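Local coordinates for alpha-galactosidase (Thermus thermophilus, PDB 6LCJ), which probably hydrolyses alpha-galactosides, releasing their terminal alpha-linked galactose, and works as an assembly of six subunits, at residues E18-A23 / V27-R32; L104-L109 / A113-R118; F406-N411 / E416-Q421. One frame throughout, in Å; residues are numbered along the deposited sequence.

Contact 1: residues E18-A23 / V27-R32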
ATOM      1  N   GLU E  18     -41.008 -12.679  10.803  1.00 45.12           N
ATOM      2  CA  GLU E  18     -41.870 -12.136  11.842  1.00 46.87           C
ATOM      3  C   GLU E  18     -43.298 -12.646  11.751  1.00 49.45           C
ATOM      4  O   GLU E  18     -44.015 -12.616  12.754  1.00 63.32           O
ATOM      5  CB  GLU E  18     -41.882 -10.617  11.795  1.00 47.85           C
ATOM      6  CG  GLU E  18     -40.500 -10.017  11.856  1.00 52.58           C
ATOM      7  CD  GLU E  18     -40.541  -8.508  11.903  1.00 67.70           C
ATOM      8  OE1 GLU E  18     -39.577  -7.883  11.404  1.00 72.72           O
ATOM      9  OE2 GLU E  18     -41.542  -7.951  12.429  1.00 61.45           O
ATOM     10  N   GLY E  19     -43.730 -13.111  10.586  1.00 46.38           N
ATOM     11  CA  GLY E  19     -45.058 -13.670  10.451  1.00 41.63           C
ATOM     12  C   GLY E  19     -45.104 -14.647   9.299  1.00 45.83           C
ATOM     13  O   GLY E  19     -44.195 -14.706   8.464  1.00 48.36           O
ATOM     14  N   LEU E  20     -46.185 -15.422   9.263  1.00 45.03           N
ATOM     15  CA  LEU E  20     -46.355 -16.420   8.223  1.00 46.92           C
ATOM     16  C   LEU E  20     -47.843 -16.672   8.031  1.00 58.59           C
ATOM     17  O   LEU E  20     -48.604 -16.735   9.002  1.00 58.77           O
ATOM     18  CB  LEU E  20     -45.612 -17.719   8.567  1.00 41.98           C
ATOM     19  CG  LEU E  20     -45.724 -18.886   7.582  1.00 46.46           C
ATOM     20  CD1 LEU E  20     -44.477 -19.747   7.653  1.00 53.40           C
ATOM     21  CD2 LEU E  20     -46.953 -19.753   7.837  1.00 59.66           C
ATOM     22  N   GLU E  21     -48.238 -16.833   6.771  1.00 52.63           N
ATOM     23  CA  GLU E  21     -49.610 -17.112   6.393  1.00 50.40           C
ATOM     24  C   GLU E  21     -49.553 -17.959   5.133  1.00 53.28           C
ATOM     25  O   GLU E  21     -48.599 -17.862   4.363  1.00 55.55           O
ATOM     26  CB  GLU E  21     -50.374 -15.792   6.210  1.00 49.94           C
ATOM     27  CG  GLU E  21     -51.470 -15.776   5.175  1.00 60.39           C
ATOM     28  CD  GLU E  21     -51.814 -14.358   4.738  1.00 68.50           C
ATOM     29  OE1 GLU E  21     -51.079 -13.430   5.144  1.00 60.08           O
ATOM     30  OE2 GLU E  21     -52.813 -14.169   4.004  1.00 76.52           O
ATOM     31  N   GLU E  22     -50.536 -18.831   4.941  1.00 54.96           N
ATOM     32  CA  GLU E  22     -50.448 -19.624   3.723  1.00 56.98           C
ATOM     33  C   GLU E  22     -50.883 -18.780   2.525  1.00 54.31           C
ATOM     34  O   GLU E  22     -51.323 -17.633   2.660  1.00 49.11           O
ATOM     35  CB  GLU E  22     -51.263 -20.917   3.837  1.00 61.39           C
ATOM     36  CG  GLU E  22     -51.157 -21.622   5.204  1.00 73.95           C
ATOM     37  CD  GLU E  22     -50.021 -22.654   5.291  1.00 80.13           C
ATOM     38  OE1 GLU E  22     -49.790 -23.396   4.304  1.00 80.30           O
ATOM     39  OE2 GLU E  22     -49.365 -22.720   6.363  1.00 77.75           O
ATOM     40  N   ALA E  23     -50.724 -19.357   1.329  1.00 49.96           N
ATOM     41  CA  ALA E  23     -50.833 -18.583   0.096  1.00 44.36           C
ATOM     42  C   ALA E  23     -50.748 -19.544  -1.075  1.00 45.96           C
ATOM     43  O   ALA E  23     -50.097 -20.591  -0.959  1.00 53.49           O
ATOM     44  CB  ALA E  23     -49.729 -17.524   0.006  1.00 44.87           C
ATOM     45  N   VAL E  27     -46.270 -20.032   0.816  1.00 36.00           N
ATOM     46  CA  VAL E  27     -46.601 -19.300   2.029  1.00 40.36           C
ATOM     47  C   VAL E  27     -46.215 -17.841   1.839  1.00 40.40           C
ATOM     48  O   VAL E  27     -45.501 -17.470   0.909  1.00 40.90           O
ATOM     49  CB  VAL E  27     -45.895 -19.869   3.282  1.00 43.99           C
ATOM     50  CG1 VAL E  27     -46.465 -21.231   3.662  1.00 42.20           C
ATOM     51  CG2 VAL E  27     -44.380 -19.937   3.052  1.00 38.80           C
ATOM     52  N   ARG E  28     -46.673 -17.017   2.768  1.00 45.26           N
ATOM     53  CA  ARG E  28     -46.377 -15.595   2.771  1.00 41.84           C
ATOM     54  C   ARG E  28     -45.717 -15.244   4.096  1.00 45.39           C
ATOM     55  O   ARG E  28     -46.269 -15.527   5.165  1.00 45.66           O
ATOM     56  CB  ARG E  28     -47.644 -14.776   2.557  1.00 40.64           C
ATOM     57  CG  ARG E  28     -47.380 -13.306   2.427  1.00 47.62           C
ATOM     58  CD  ARG E  28     -48.672 -12.538   2.235  1.00 53.60           C
ATOM     59  NE  ARG E  28     -49.389 -12.932   1.029  1.00 60.11           N
ATOM     60  CZ  ARG E  28     -49.713 -12.078   0.065  1.00 61.27           C
ATOM     61  NH1 ARG E  28     -49.372 -10.788   0.186  1.00 51.82           N
ATOM     62  NH2 ARG E  28     -50.369 -12.510  -1.011  1.00 47.29           N
ATOM     63  N   LEU E  29     -44.536 -14.640   4.020  1.00 44.59           N
ATOM     64  CA  LEU E  29     -43.770 -14.217   5.180  1.00 38.30           C
ATOM     65  C   LEU E  29     -43.933 -12.719   5.365  1.00 42.19           C
ATOM     66  O   LEU E  29     -44.322 -12.002   4.441  1.00 43.26           O
ATOM     67  CB  LEU E  29     -42.290 -14.569   5.007  1.00 36.36           C
ATOM     68  CG  LEU E  29     -42.009 -16.000   4.540  1.00 39.07           C
ATOM     69  CD1 LEU E  29     -40.512 -16.249   4.461  1.00 34.06           C
ATOM     70  CD2 LEU E  29     -42.683 -17.019   5.464  1.00 40.60           C
ATOM     71  N   TRP E  30     -43.639 -12.249   6.577  1.00 41.43           N
ATOM     72  CA  TRP E  30     -43.524 -10.817   6.818  1.00 44.01           C
ATOM     73  C   TRP E  30     -42.213 -10.496   7.507  1.00 43.84           C
ATOM     74  O   TRP E  30     -41.763 -11.248   8.376  1.00 47.15           O
ATOM     75  CB  TRP E  30     -44.662 -10.288   7.661  1.00 52.04           C
ATOM     76  CG  TRP E  30     -45.590  -9.543   6.824  1.00 55.34           C
ATOM     77  CD1 TRP E  30     -45.501  -8.225   6.456  1.00 51.34           C
ATOM     78  CD2 TRP E  30     -46.747 -10.075   6.175  1.00 54.86           C
ATOM     79  NE1 TRP E  30     -46.557  -7.902   5.624  1.00 57.28           N
ATOM     80  CE2 TRP E  30     -47.336  -9.020   5.441  1.00 54.32           C
ATOM     81  CE3 TRP E  30     -47.355 -11.338   6.159  1.00 53.42           C
ATOM     82  CZ2 TRP E  30     -48.501  -9.194   4.695  1.00 59.22           C
ATOM     83  CZ3 TRP E  30     -48.507 -11.506   5.422  1.00 56.51           C
ATOM     84  CH2 TRP E  30     -49.072 -10.439   4.702  1.00 58.39           C
ATOM     85  N   GLY E  31     -41.603  -9.377   7.120  1.00 37.43           N
ATOM     86  CA  GLY E  31     -40.421  -8.921   7.819  1.00 38.35           C
ATOM     87  C   GLY E  31     -39.446  -8.124   6.990  1.00 36.61           C
ATOM     88  O   GLY E  31     -39.206  -8.434   5.819  1.00 40.37           O
ATOM     89  N   ARG E  32     -38.874  -7.086   7.597  1.00 33.94           N
ATOM     90  CA  ARG E  32     -37.815  -6.339   6.933  1.00 36.03           C
ATOM     91  C   ARG E  32     -36.686  -7.263   6.504  1.00 39.27           C
ATOM     92  O   ARG E  32     -36.127  -7.109   5.413  1.00 41.22           O
ATOM     93  CB  ARG E  32     -37.291  -5.232   7.848  1.00 35.55           C
ATOM     94  CG  ARG E  32     -36.804  -3.999   7.097  1.00 50.74           C
ATOM     95  CD  ARG E  32     -35.704  -3.270   7.856  1.00 58.45           C
ATOM     96  NE  ARG E  32     -34.934  -2.367   6.997  1.00 64.31           N
ATOM     97  CZ  ARG E  32     -33.603  -2.410   6.871  1.00 66.88           C
ATOM     98  NH1 ARG E  32     -32.899  -3.314   7.540  1.00 57.04           N
ATOM     99  NH2 ARG E  32     -32.974  -1.555   6.069  1.00 60.86           N
TER
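The indole of W30 lies with its six-membered ring beside the carboxylate of E21, edge on: OE1 of E21 comes 3.2 Å from CZ3 of W30, near the ring plane, and the planes of the two groups are nearly parallel, 9° apart. An acid suits this place because the ring edge carries a partial positive charge. OE1 of E21 also sits obliquely to the guanidinium of R28, 4.5 Å from NE of R28, so that the two charges probably attract although no N-H is aimed at the oxygen. R28 lends its aliphatic CD to the carboxylate as well, while beyond the hairpin it packs on L109 and L150.

The backbones form an antiparallel beta hairpin at the margin of the sandwich of two sheets that makes up the N-terminal part of the chain. E21 and R28 are a hydrogen-bonded pair, R28 N giving to E21 O at 2.6 Å and E21 N to R28 O at 2.9 Å. At the other end E18 and G19 both face W30, a classic beta bulge: E18 N reaches W30 O at 2.9 Å, while G19 N makes a weak bond to the same oxygen. G31 follows with backbone angles at which a side chain would press on the W30 carbonyl, so glycine fits there.

On the opposite face the residues are aliphatic. With CG swung away from the backbone N (chi1 178°), L20 lays its branch over toward L29, CD1 of L20 meeting CD2 of L29 at 3.9 Å as the two side chains slant across one another. V27 carries this greasy face on, its CB 4.4 Å from CG of L20. M4 and L6 of strand 2-7 pack on L20, and L15 and A17 of strand 12-17 on L29.

Contact 2: residues L104-L109 / A113-R118; sequences LLLGAL and ARVLGR
L106 and V115 point their side chains at each other from two facing strands and meet at a slant, CD2 of L106 lying 4.2 Å from CG1 of V115. Both first torsions help: L106 has CG opposite its backbone N (chi1 175°), and V115 places CG1 in the same way. The second methyl of V115, CG2, turns instead to the backbone and touches the carbonyl O of L106 at 4.0 Å, so the branched valine fills two places at once.

Nearer the connecting loop, A108 and A113 stand head-on, their CB atoms only 3.4 Å apart. The strands converge here, the CA atoms being 6.2 Å apart for A108 and A113 against 7.7 Å for L106 and V115, which probably leaves room for little more than a methyl on each side; the longer leucine and the valine span the wider part. Y126 packs on both alanines, L122 on both L106 and V115, and W133 on L106, A113 and V115. Alternating with these inward residues, R114 and L116 point the other way: R114 forms salt bridges with D79 and E315, and L116 packs on E258 of a second subunit.

Strand 102-108 belongs to one antiparallel sheet and strand 113-117 to the other; the two segments meet through side-chain packing, without backbone pairing, and a short loop leads from sheet to sheet. This is a beta arch, as found in beta sandwiches.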
ATOM      1  N   LEU E 104     -36.062 -23.521  -4.427  1.00 37.61           N
ATOM      2  CA  LEU E 104     -36.583 -22.815  -3.265  1.00 37.91           C
ATOM      3  C   LEU E 104     -36.568 -21.329  -3.608  1.00 32.28           C
ATOM      4  O   LEU E 104     -35.496 -20.744  -3.788  1.00 34.41           O
ATOM      5  CB  LEU E 104     -35.747 -23.115  -2.021  1.00 38.43           C
ATOM      6  CG  LEU E 104     -36.187 -22.426  -0.731  1.00 39.42           C
ATOM      7  CD1 LEU E 104     -37.458 -23.067  -0.206  1.00 35.34           C
ATOM      8  CD2 LEU E 104     -35.077 -22.486   0.295  1.00 38.11           C
ATOM      9  N   LEU E 105     -37.747 -20.726  -3.704  1.00 29.18           N
ATOM     10  CA  LEU E 105     -37.907 -19.349  -4.152  1.00 31.74           C
ATOM     11  C   LEU E 105     -38.314 -18.454  -2.994  1.00 28.71           C
ATOM     12  O   LEU E 105     -39.230 -18.787  -2.238  1.00 31.49           O
ATOM     13  CB  LEU E 105     -38.956 -19.248  -5.264  1.00 31.66           C
ATOM     14  CG  LEU E 105     -39.217 -17.890  -5.917  1.00 29.13           C
ATOM     15  CD1 LEU E 105     -39.619 -18.050  -7.381  1.00 27.18           C
ATOM     16  CD2 LEU E 105     -40.285 -17.086  -5.155  1.00 31.63           C
ATOM     17  N   LEU E 106     -37.647 -17.308  -2.885  1.00 29.72           N
ATOM     18  CA  LEU E 106     -37.999 -16.246  -1.952  1.00 28.63           C
ATOM     19  C   LEU E 106     -38.131 -14.959  -2.754  1.00 27.98           C
ATOM     20  O   LEU E 106     -37.138 -14.463  -3.295  1.00 27.93           O
ATOM     21  CB  LEU E 106     -36.936 -16.103  -0.862  1.00 29.49           C
ATOM     22  CG  LEU E 106     -37.162 -14.939   0.100  1.00 31.36           C
ATOM     23  CD1 LEU E 106     -38.258 -15.312   1.110  1.00 25.81           C
ATOM     24  CD2 LEU E 106     -35.860 -14.509   0.784  1.00 27.93           C
ATOM     25  N   GLY E 107     -39.344 -14.408  -2.818  1.00 27.74           N
ATOM     26  CA  GLY E 107     -39.591 -13.217  -3.610  1.00 27.45           C
ATOM     27  C   GLY E 107     -40.371 -12.119  -2.910  1.00 28.60           C
ATOM     28  O   GLY E 107     -41.398 -12.375  -2.281  1.00 31.97           O
ATOM     29  N   ALA E 108     -39.904 -10.881  -3.027  1.00 26.22           N
ATOM     30  CA  ALA E 108     -40.598  -9.761  -2.411  1.00 28.29           C
ATOM     31  C   ALA E 108     -41.941  -9.486  -3.082  1.00 33.88           C
ATOM     32  O   ALA E 108     -42.078  -9.558  -4.307  1.00 32.95           O
ATOM     33  CB  ALA E 108     -39.735  -8.511  -2.481  1.00 29.70           C
ATOM     34  N   LEU E 109     -42.935  -9.156  -2.268  1.00 32.22           N
ATOM     35  CA  LEU E 109     -44.235  -8.722  -2.754  1.00 30.66           C
ATOM     36  C   LEU E 109     -44.406  -7.207  -2.703  1.00 32.98           C
ATOM     37  O   LEU E 109     -45.440  -6.709  -3.142  1.00 34.20           O
ATOM     38  CB  LEU E 109     -45.350  -9.406  -1.952  1.00 28.60           C
ATOM     39  CG  LEU E 109     -45.379 -10.924  -2.151  1.00 33.53           C
ATOM     40  CD1 LEU E 109     -46.529 -11.563  -1.399  1.00 36.69           C
ATOM     41  CD2 LEU E 109     -45.458 -11.269  -3.630  1.00 34.72           C
ATOM     42  N   ALA E 113     -36.653  -4.424  -2.213  1.00 29.22           N
ATOM     43  CA  ALA E 113     -36.051  -5.584  -1.575  1.00 28.05           C
ATOM     44  C   ALA E 113     -34.878  -6.133  -2.387  1.00 29.94           C
ATOM     45  O   ALA E 113     -34.823  -6.010  -3.615  1.00 25.76           O
ATOM     46  CB  ALA E 113     -37.093  -6.681  -1.364  1.00 24.52           C
ATOM     47  N   ARG E 114     -33.929  -6.736  -1.674  1.00 30.47           N
ATOM     48  CA  ARG E 114     -32.841  -7.494  -2.265  1.00 26.34           C
ATOM     49  C   ARG E 114     -32.790  -8.864  -1.603  1.00 30.29           C
ATOM     50  O   ARG E 114     -33.309  -9.055  -0.503  1.00 32.24           O
ATOM     51  CB  ARG E 114     -31.512  -6.776  -2.100  1.00 23.17           C
ATOM     52  CG  ARG E 114     -31.446  -5.419  -2.768  1.00 25.43           C
ATOM     53  CD  ARG E 114     -30.095  -4.848  -2.511  1.00 26.81           C
ATOM     54  NE  ARG E 114     -29.871  -3.513  -3.040  1.00 29.17           N
ATOM     55  CZ  ARG E 114     -29.887  -2.402  -2.309  1.00 31.55           C
ATOM     56  NH1 ARG E 114     -30.165  -2.448  -1.006  1.00 31.87           N
ATOM     57  NH2 ARG E 114     -29.641  -1.240  -2.889  1.00 30.00           N
ATOM     58  N   VAL E 115     -32.175  -9.831  -2.280  1.00 30.91           N
ATOM     59  CA  VAL E 115     -32.124 -11.203  -1.777  1.00 31.77           C
ATOM     60  C   VAL E 115     -30.707 -11.735  -1.914  1.00 31.00           C
ATOM     61  O   VAL E 115     -30.140 -11.732  -3.012  1.00 29.91           O
ATOM     62  CB  VAL E 115     -33.121 -12.132  -2.492  1.00 31.17           C
ATOM     63  CG1 VAL E 115     -32.924 -13.560  -2.019  1.00 27.37           C
ATOM     64  CG2 VAL E 115     -34.543 -11.674  -2.219  1.00 27.98           C
ATOM     65  N   LEU E 116     -30.144 -12.196  -0.795  1.00 32.89           N
ATOM     66  CA  LEU E 116     -28.798 -12.743  -0.739  1.00 26.96           C
ATOM     67  C   LEU E 116     -28.872 -14.263  -0.802  1.00 32.00           C
ATOM     68  O   LEU E 116     -29.693 -14.884  -0.119  1.00 34.09           O
ATOM     69  CB  LEU E 116     -28.089 -12.284   0.531  1.00 32.03           C
ATOM     70  CG  LEU E 116     -26.777 -12.934   0.974  1.00 35.09           C
ATOM     71  CD1 LEU E 116     -25.629 -12.521   0.086  1.00 33.29           C
ATOM     72  CD2 LEU E 116     -26.494 -12.509   2.396  1.00 35.28           C
ATOM     73  N   GLY E 117     -28.050 -14.850  -1.656  1.00 31.69           N
ATOM     74  CA  GLY E 117     -28.041 -16.286  -1.793  1.00 33.65           C
ATOM     75  C   GLY E 117     -26.698 -16.860  -1.417  1.00 34.98           C
ATOM     76  O   GLY E 117     -25.676 -16.448  -1.971  1.00 36.41           O
ATOM     77  N   ARG E 118     -26.690 -17.782  -0.459  1.00 35.05           N
ATOM     78  CA  ARG E 118     -25.526 -18.580  -0.107  1.00 36.48           C
ATOM     79  C   ARG E 118     -25.868 -20.047  -0.345  1.00 37.77           C
ATOM     80  O   ARG E 118     -26.999 -20.388  -0.691  1.00 38.49           O
ATOM     81  CB  ARG E 118     -25.112 -18.317   1.348  1.00 35.63           C
ATOM     82  CG  ARG E 118     -25.009 -16.832   1.688  1.00 44.41           C
ATOM     83  CD  ARG E 118     -24.481 -16.572   3.099  1.00 44.03           C
ATOM     84  NE  ARG E 118     -23.151 -17.150   3.263  1.00 57.44           N
ATOM     85  CZ  ARG E 118     -22.908 -18.257   3.955  1.00 51.60           C
ATOM     86  NH1 ARG E 118     -23.911 -18.887   4.562  1.00 51.72           N
ATOM     87  NH2 ARG E 118     -21.674 -18.731   4.036  1.00 46.66           N
TER

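Contact 3: residues F406-N411 / E416-Q421; sequences FRTRFN and EEMRLQ
The carbonyl oxygen of R407 takes an N-H from N411 and lies against the thioether of M418: ND2 of N411 donates to R407 O at 3.1 Å, tilted 33° from the carbonyl plane, and SD of M418 is 3.5 Å from R407 O. The loop carrying this carbonyl follows strand 398-400 of the TIM barrel and leads into helix 415-428, the helix of the crossover to the last barrel strand, 431-433. R407 shapes the loop by gripping F410 O side-on, with NH2 of R407 at 2.8 Å and NE of R407 at 3.2 Å from F410 O. Arginine suits the place, since its flat, many-handed head also reaches D435 in a salt bridge and the carbonyl of Y167.

Of residues 416-421 only M418 touches 406-411, its long unbranched chain able to bring both SD and CE to the loop. The side chains of N411 and M418 run toward each other, ND2 of N411 3.6 Å from SD of M418. Asparagine fits because its amide donates and accepts at once, OD1 taking the N-H of L413. With an alanine in place of N411, the R407 carbonyl is likely to lose this donor and the L413 N-H its acceptor, and a gap would probably open beside the methionine sulfur.

The loop also faces a third subunit, where R409 bonds to T408 of that neighbour and T408 to its R409. Within the chain OG1 of T408 bonds to E444; CG2 of T408 instead meets the CE methyl of M418 at 3.9 Å, the two side chains crossing at about a right angle.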
ATOM      1  N   PHE E 406     -33.867 -10.227 -39.469  1.00 26.51           N
ATOM      2  CA  PHE E 406     -34.008 -11.072 -40.644  1.00 27.11           C
ATOM      3  C   PHE E 406     -32.969 -10.778 -41.708  1.00 27.33           C
ATOM      4  O   PHE E 406     -32.606 -11.670 -42.467  1.00 29.28           O
ATOM      5  CB  PHE E 406     -35.405 -10.917 -41.257  1.00 25.70           C
ATOM      6  CG  PHE E 406     -36.501 -11.359 -40.346  1.00 27.86           C
ATOM      7  CD1 PHE E 406     -37.057 -10.467 -39.435  1.00 22.71           C
ATOM      8  CD2 PHE E 406     -36.954 -12.669 -40.374  1.00 26.13           C
ATOM      9  CE1 PHE E 406     -38.049 -10.869 -38.583  1.00 25.99           C
ATOM     10  CE2 PHE E 406     -37.950 -13.083 -39.531  1.00 29.95           C
ATOM     11  CZ  PHE E 406     -38.510 -12.188 -38.631  1.00 31.03           C
ATOM     12  N   ARG E 407     -32.470  -9.557 -41.768  1.00 31.32           N
ATOM     13  CA  ARG E 407     -31.449  -9.229 -42.739  1.00 30.09           C
ATOM     14  C   ARG E 407     -30.169 -10.014 -42.478  1.00 33.63           C
ATOM     15  O   ARG E 407     -29.877 -10.446 -41.360  1.00 32.02           O
ATOM     16  CB  ARG E 407     -31.166  -7.731 -42.704  1.00 27.86           C
ATOM     17  CG  ARG E 407     -30.615  -7.234 -41.389  1.00 30.68           C
ATOM     18  CD  ARG E 407     -30.583  -5.717 -41.422  1.00 31.25           C
ATOM     19  NE  ARG E 407     -29.517  -5.141 -40.619  1.00 30.63           N
ATOM     20  CZ  ARG E 407     -29.704  -4.529 -39.455  1.00 29.84           C
ATOM     21  NH1 ARG E 407     -30.925  -4.422 -38.931  1.00 29.40           N
ATOM     22  NH2 ARG E 407     -28.663  -4.022 -38.815  1.00 23.85           N
ATOM     23  N   THR E 408     -29.415 -10.223 -43.542  1.00 35.21           N
ATOM     24  CA  THR E 408     -28.035 -10.625 -43.415  1.00 31.84           C
ATOM     25  C   THR E 408     -27.084  -9.510 -43.823  1.00 30.54           C
ATOM     26  O   THR E 408     -25.894  -9.585 -43.511  1.00 32.90           O
ATOM     27  CB  THR E 408     -27.785 -11.890 -44.246  1.00 35.73           C
ATOM     28  OG1 THR E 408     -28.481 -11.791 -45.493  1.00 38.36           O
ATOM     29  CG2 THR E 408     -28.305 -13.106 -43.501  1.00 28.97           C
ATOM     30  N   ARG E 409     -27.579  -8.470 -44.484  1.00 28.57           N
ATOM     31  CA  ARG E 409     -26.766  -7.299 -44.765  1.00 31.01           C
ATOM     32  C   ARG E 409     -26.695  -6.436 -43.517  1.00 32.71           C
ATOM     33  O   ARG E 409     -27.679  -6.307 -42.779  1.00 33.16           O
ATOM     34  CB  ARG E 409     -27.348  -6.507 -45.938  1.00 30.14           C
ATOM     35  CG  ARG E 409     -27.427  -7.358 -47.211  1.00 41.51           C
ATOM     36  CD  ARG E 409     -28.073  -6.654 -48.405  1.00 40.35           C
ATOM     37  NE  ARG E 409     -27.219  -5.607 -48.938  1.00 38.04           N
ATOM     38  CZ  ARG E 409     -27.641  -4.376 -49.195  1.00 44.40           C
ATOM     39  NH1 ARG E 409     -28.913  -4.073 -48.975  1.00 51.08           N
ATOM     40  NH2 ARG E 409     -26.805  -3.453 -49.666  1.00 37.51           N
ATOM     41  N   PHE E 410     -25.514  -5.867 -43.270  1.00 27.11           N
ATOM     42  CA  PHE E 410     -25.293  -5.003 -42.112  1.00 27.83           C
ATOM     43  C   PHE E 410     -25.644  -5.732 -40.821  1.00 30.96           C
ATOM     44  O   PHE E 410     -26.365  -5.217 -39.965  1.00 29.25           O
ATOM     45  CB  PHE E 410     -26.081  -3.705 -42.256  1.00 28.55           C
ATOM     46  CG  PHE E 410     -25.802  -3.003 -43.544  1.00 30.82           C
ATOM     47  CD1 PHE E 410     -24.519  -2.525 -43.818  1.00 28.86           C
ATOM     48  CD2 PHE E 410     -26.794  -2.868 -44.507  1.00 30.85           C
ATOM     49  CE1 PHE E 410     -24.235  -1.897 -45.017  1.00 31.77           C
ATOM     50  CE2 PHE E 410     -26.520  -2.239 -45.714  1.00 34.81           C
ATOM     51  CZ  PHE E 410     -25.239  -1.750 -45.968  1.00 33.13           C
ATOM     52  N   ASN E 411     -25.132  -6.958 -40.703  1.00 25.81           N
ATOM     53  CA  ASN E 411     -25.454  -7.838 -39.588  1.00 26.85           C
ATOM     54  C   ASN E 411     -24.412  -8.944 -39.581  1.00 25.70           C
ATOM     55  O   ASN E 411     -24.072  -9.466 -40.637  1.00 28.61           O
ATOM     56  CB  ASN E 411     -26.883  -8.396 -39.727  1.00 25.94           C
ATOM     57  CG  ASN E 411     -27.298  -9.248 -38.550  1.00 28.25           C
ATOM     58  OD1 ASN E 411     -26.567  -9.342 -37.566  1.00 29.65           O
ATOM     59  ND2 ASN E 411     -28.472  -9.895 -38.649  1.00 27.26           N
ATOM     60  N   GLU E 416     -28.651 -19.344 -37.795  1.00 30.85           N
ATOM     61  CA  GLU E 416     -29.124 -20.119 -36.659  1.00 34.69           C
ATOM     62  C   GLU E 416     -29.165 -19.266 -35.391  1.00 35.61           C
ATOM     63  O   GLU E 416     -30.076 -19.428 -34.569  1.00 35.56           O
ATOM     64  CB  GLU E 416     -28.272 -21.386 -36.485  1.00 36.51           C
ATOM     65  CG  GLU E 416     -27.180 -21.312 -35.430  1.00 45.13           C
ATOM     66  CD  GLU E 416     -26.188 -22.477 -35.499  1.00 67.04           C
ATOM     67  OE1 GLU E 416     -26.481 -23.551 -34.916  1.00 70.27           O
ATOM     68  OE2 GLU E 416     -25.110 -22.311 -36.127  1.00 67.77           O
ATOM     69  N   GLU E 417     -28.224 -18.327 -35.234  1.00 32.89           N
ATOM     70  CA  GLU E 417     -28.295 -17.390 -34.122  1.00 26.38           C
ATOM     71  C   GLU E 417     -29.574 -16.559 -34.194  1.00 26.96           C
ATOM     72  O   GLU E 417     -30.297 -16.424 -33.201  1.00 26.31           O
ATOM     73  CB  GLU E 417     -27.051 -16.501 -34.113  1.00 28.25           C
ATOM     74  CG  GLU E 417     -25.792 -17.217 -33.590  1.00 30.39           C
ATOM     75  CD  GLU E 417     -24.487 -16.492 -33.932  1.00 32.93           C
ATOM     76  OE1 GLU E 417     -24.500 -15.599 -34.806  1.00 35.73           O
ATOM     77  OE2 GLU E 417     -23.438 -16.820 -33.337  1.00 34.72           O
ATOM     78  N   MET E 418     -29.904 -16.044 -35.380  1.00 25.24           N
ATOM     79  CA  MET E 418     -31.113 -15.234 -35.525  1.00 27.57           C
ATOM     80  C   MET E 418     -32.388 -16.012 -35.189  1.00 33.55           C
ATOM     81  O   MET E 418     -33.374 -15.422 -34.735  1.00 37.06           O
ATOM     82  CB  MET E 418     -31.205 -14.692 -36.944  1.00 23.70           C
ATOM     83  CG  MET E 418     -30.272 -13.571 -37.230  1.00 23.92           C
ATOM     84  SD  MET E 418     -30.525 -12.886 -38.879  1.00 34.69           S
ATOM     85  CE  MET E 418     -29.159 -13.657 -39.785  1.00 35.86           C
ATOM     86  N   ARG E 419     -32.399 -17.324 -35.424  1.00 33.69           N
ATOM     87  CA  ARG E 419     -33.589 -18.119 -35.154  1.00 32.21           C
ATOM     88  C   ARG E 419     -33.874 -18.232 -33.660  1.00 32.72           C
ATOM     89  O   ARG E 419     -35.039 -18.336 -33.256  1.00 31.71           O
ATOM     90  CB  ARG E 419     -33.414 -19.498 -35.783  1.00 35.13           C
ATOM     91  CG  ARG E 419     -34.533 -20.483 -35.509  1.00 46.61           C
ATOM     92  CD  ARG E 419     -34.574 -21.584 -36.578  1.00 53.06           C
ATOM     93  NE  ARG E 419     -35.165 -21.140 -37.849  1.00 56.23           N
ATOM     94  CZ  ARG E 419     -34.462 -20.855 -38.949  1.00 56.76           C
ATOM     95  NH1 ARG E 419     -33.132 -20.953 -38.942  1.00 46.33           N
ATOM     96  NH2 ARG E 419     -35.092 -20.470 -40.060  1.00 49.08           N
ATOM     97  N   LEU E 420     -32.832 -18.230 -32.825  1.00 31.88           N
ATOM     98  CA  LEU E 420     -33.047 -18.234 -31.378  1.00 33.97           C
ATOM     99  C   LEU E 420     -33.825 -16.999 -30.928  1.00 31.81           C
ATOM    100  O   LEU E 420     -34.739 -17.094 -30.098  1.00 29.52           O
ATOM    101  CB  LEU E 420     -31.706 -18.299 -30.648  1.00 28.64           C
ATOM    102  CG  LEU E 420     -30.772 -19.462 -30.965  1.00 32.16           C
ATOM    103  CD1 LEU E 420     -29.492 -19.292 -30.170  1.00 27.95           C
ATOM    104  CD2 LEU E 420     -31.433 -20.774 -30.645  1.00 30.18           C
ATOM    105  N   GLN E 421     -33.457 -15.828 -31.457  1.00 27.78           N
ATOM    106  CA  GLN E 421     -34.171 -14.603 -31.142  1.00 30.60           C
ATOM    107  C   GLN E 421     -35.593 -14.642 -31.689  1.00 27.84           C
ATOM    108  O   GLN E 421     -36.545 -14.292 -30.985  1.00 31.89           O
ATOM    109  CB  GLN E 421     -33.376 -13.405 -31.684  1.00 35.50           C
ATOM    110  CG  GLN E 421     -33.942 -12.003 -31.400  1.00 28.67           C
ATOM    111  CD  GLN E 421     -34.050 -11.680 -29.923  1.00 34.34           C
ATOM    112  OE1 GLN E 421     -33.623 -12.459 -29.067  1.00 31.48           O
ATOM    113  NE2 GLN E 421     -34.611 -10.503 -29.611  1.00 30.85           N
TER

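Followed from the N terminus, the three contacts come in series, none nested in or crossing another, and each closes a short loop. Contact 1 closes the hairpin of strands 19-23 and 26-30 at the margin of one sheet of the sandwich. Contact 2 closes the arch from that same sheet, at strand 102-108, to the facing one. Only strand 132-137 separates strands 26-30 and 102-108, and the contacts touch: CD1 of L29 packs on CD1 of L106. Contact 3, on the opposite side of the chain's centre, its centre about 36 Å from that of contact 2, closes a loop of the barrel onto its next helix.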